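Local coordinates for uncharacterized protein (Thermus thermophilus HB8, PDB 6SCE) that probably acts as a DNA nuclease in Type III CRISPR defence, switched on when cyclic oligoadenylate is bound, at residues G433-E439 with G523-L529. Numbering follows the deposited sequence.
Sequences GYRFEEE and GGHLVPL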
loop_
_atom_site.group_PDB
_atom_site.type_symbol
_atom_site.label_atom_id
_atom_site.label_comp_id
_atom_site.label_asym_id
_atom_site.label_seq_id
_atom_site.Cartn_x
_atom_site.Cartn_y
_atom_site.Cartn_z
ATOM N N GLY A 433 1.355 2.536 12.509
ATOM C CA GLY A 433 2.107 3.718 12.942
ATOM C C GLY A 433 1.287 4.884 13.461
ATOM O O GLY A 433 1.776 6.019 13.483
ATOM N N TYR A 434 0.047 4.640 13.873
ATOM C CA TYR A 434 -0.815 5.732 14.347
ATOM C C TYR A 434 -1.523 5.376 15.646
ATOM O O TYR A 434 -1.945 4.229 15.844
ATOM C CB TYR A 434 -1.869 6.070 13.302
ATOM C CG TYR A 434 -1.307 6.750 12.100
ATOM C CD1 TYR A 434 -0.661 6.023 11.116
ATOM C CD2 TYR A 434 -1.377 8.131 11.959
ATOM C CE1 TYR A 434 -0.112 6.649 10.012
ATOM C CE2 TYR A 434 -0.837 8.763 10.848
ATOM C CZ TYR A 434 -0.199 8.008 9.878
ATOM O OH TYR A 434 0.345 8.593 8.759
ATOM N N ARG A 435 -1.651 6.345 16.542
ATOM C CA ARG A 435 -2.521 6.185 17.722
ATOM C C ARG A 435 -3.833 6.884 17.372
ATOM O O ARG A 435 -3.843 8.064 17.079
ATOM C CB ARG A 435 -1.912 6.795 18.996
ATOM C CG ARG A 435 -2.758 6.532 20.245
ATOM C CD ARG A 435 -2.134 7.075 21.541
ATOM N NE ARG A 435 -1.673 8.460 21.373
ATOM C CZ ARG A 435 -0.410 8.847 21.199
ATOM N NH1 ARG A 435 0.596 7.975 21.180
ATOM N NH2 ARG A 435 -0.144 10.135 21.052
ATOM N N PHE A 436 -4.927 6.139 17.335
ATOM C CA PHE A 436 -6.212 6.728 17.042
ATOM C C PHE A 436 -6.746 7.342 18.339
ATOM O O PHE A 436 -7.103 6.613 19.235
ATOM C CB PHE A 436 -7.166 5.650 16.536
ATOM C CG PHE A 436 -8.559 6.145 16.265
ATOM C CD1 PHE A 436 -8.782 7.395 15.724
ATOM C CD2 PHE A 436 -9.650 5.338 16.531
ATOM C CE1 PHE A 436 -10.066 7.841 15.479
ATOM C CE2 PHE A 436 -10.937 5.783 16.274
ATOM C CZ PHE A 436 -11.135 7.026 15.748
ATOM N N GLU A 437 -6.763 8.672 18.432
ATOM C CA GLU A 437 -7.296 9.358 19.627
ATOM C C GLU A 437 -8.755 9.733 19.387
ATOM O O GLU A 437 -9.059 10.653 18.634
ATOM C CB GLU A 437 -6.449 10.576 19.991
ATOM C CG GLU A 437 -5.117 10.168 20.609
ATOM C CD GLU A 437 -4.234 11.344 21.008
ATOM O OE1 GLU A 437 -4.691 12.509 20.927
ATOM O OE2 GLU A 437 -3.075 11.092 21.408
ATOM N N GLU A 438 -9.642 8.947 19.985
ATOM C CA GLU A 438 -11.067 9.101 19.800
ATOM C C GLU A 438 -11.566 10.347 20.533
ATOM O O GLU A 438 -11.163 10.616 21.668
ATOM C CB GLU A 438 -11.807 7.878 20.334
ATOM C CG GLU A 438 -11.729 6.654 19.444
ATOM C CD GLU A 438 -12.258 5.421 20.136
ATOM O OE1 GLU A 438 -13.325 4.925 19.753
ATOM O OE2 GLU A 438 -11.613 4.959 21.092
ATOM N N GLU A 439 -12.441 11.090 19.864
ATOM C CA GLU A 439 -13.114 12.248 20.459
ATOM C C GLU A 439 -14.328 11.853 21.301
ATOM O O GLU A 439 -14.735 12.601 22.191
ATOM C CB GLU A 439 -13.556 13.228 19.377
ATOM C CG GLU A 439 -12.630 14.414 19.187
ATOM C CD GLU A 439 -13.242 15.456 18.275
ATOM O OE1 GLU A 439 -13.601 15.095 17.132
ATOM O OE2 GLU A 439 -13.376 16.627 18.704
ATOM N N GLY A 523 -15.344 9.546 15.516
ATOM C CA GLY A 523 -14.213 10.275 15.007
ATOM C C GLY A 523 -13.101 10.572 15.977
ATOM O O GLY A 523 -13.160 10.241 17.165
ATOM N N GLY A 524 -12.063 11.186 15.445
ATOM C CA GLY A 524 -10.940 11.574 16.261
ATOM C C GLY A 524 -9.714 11.887 15.435
ATOM O O GLY A 524 -9.802 12.251 14.262
ATOM N N HIS A 525 -8.560 11.740 16.072
ATOM C CA HIS A 525 -7.314 12.176 15.507
ATOM C C HIS A 525 -6.424 10.966 15.264
ATOM O O HIS A 525 -6.273 10.131 16.147
ATOM C CB HIS A 525 -6.651 13.172 16.462
ATOM C CG HIS A 525 -7.341 14.501 16.483
ATOM N ND1 HIS A 525 -8.454 14.745 17.260
ATOM C CD2 HIS A 525 -7.122 15.631 15.770
ATOM C CE1 HIS A 525 -8.868 15.983 17.052
ATOM N NE2 HIS A 525 -8.076 16.543 16.154
ATOM N N LEU A 526 -5.865 10.885 14.068
ATOM C CA LEU A 526 -4.856 9.873 13.760
ATOM C C LEU A 526 -3.499 10.491 14.062
ATOM O O LEU A 526 -2.982 11.287 13.283
ATOM C CB LEU A 526 -4.946 9.457 12.303
ATOM C CG LEU A 526 -6.334 9.000 11.838
ATOM C CD1 LEU A 526 -6.370 8.814 10.329
ATOM C CD2 LEU A 526 -6.712 7.723 12.533
ATOM N N VAL A 527 -2.938 10.142 15.205
ATOM C CA VAL A 527 -1.686 10.736 15.642
ATOM C C VAL A 527 -0.499 9.822 15.315
ATOM O O VAL A 527 -0.402 8.729 15.872
ATOM C CB VAL A 527 -1.703 11.002 17.148
ATOM C CG1 VAL A 527 -0.383 11.637 17.586
ATOM C CG2 VAL A 527 -2.902 11.895 17.501
ATOM N N PRO A 528 0.411 10.277 14.437
ATOM C CA PRO A 528 1.592 9.455 14.165
ATOM C C PRO A 528 2.336 9.137 15.451
ATOM O O PRO A 528 2.416 9.979 16.348
ATOM C CB PRO A 528 2.443 10.339 13.234
ATOM C CG PRO A 528 1.480 11.294 12.623
ATOM C CD PRO A 528 0.448 11.550 13.692
ATOM N N LEU A 529 2.841 7.914 15.569
ATOM C CA LEU A 529 3.535 7.519 16.782
ATOM C C LEU A 529 4.944 8.120 16.795
ATOM O O LEU A 529 5.455 8.449 15.713
ATOM C CB LEU A 529 3.592 5.999 16.874
ATOM C CG LEU A 529 2.237 5.353 17.143
ATOM C CD1 LEU A 529 2.320 3.852 16.976
ATOM C CD2 LEU A 529 1.753 5.698 18.550
#
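R435 and E437 form hydrogen-bonded pairs with V527 and H525, so strands 434-438 and 523-528 run antiparallel, bonded further at the ends by L529 N to G433 O and by E439 N to G523 O. On the face carrying R435, E437, H525 and V527, the arginine leaves its strand with CG anti to the backbone N (chi1 -175°), and the bend at chi3 lays the guanidinium beside the E437 carboxylate. There NE and NH2 grip one oxygen side-on: NE lies 3.0 Å from E437 OE2 on its anti lone pair, and NH2 of R435 reaches the same OE2 at 3.1 Å, with the oxygen in the guanidinium plane. V527 packs against both members of the pair, CG1 3.8 Å from R435 NH2 and CG2 3.8 Å from E437 CD. With an alanine in place of E437, the R435 guanidinium is likely to lose its mate and be free to swing, and V527 CG2 to lose its cover. The other face is mostly apolar: Y434 sets CD2 3.8 Å from L526 CB and CE2 against P528 CG, while its hydroxyl bonds E256. F436 CD1 meets L526 CD2 at 3.8 Å, and its ring edge runs on past G524 N; both side chains also touch L429 of helix 425-432. A CB on G524 would clash with E437 O. G433 ends that helix in a Schellman motif, so the chain passes directly into 434-438, an outermost strand of the seven-stranded mixed sheet in the C-terminal part of the chain, whose strand order is consistent with a PD-(D/E)XK-type nuclease core.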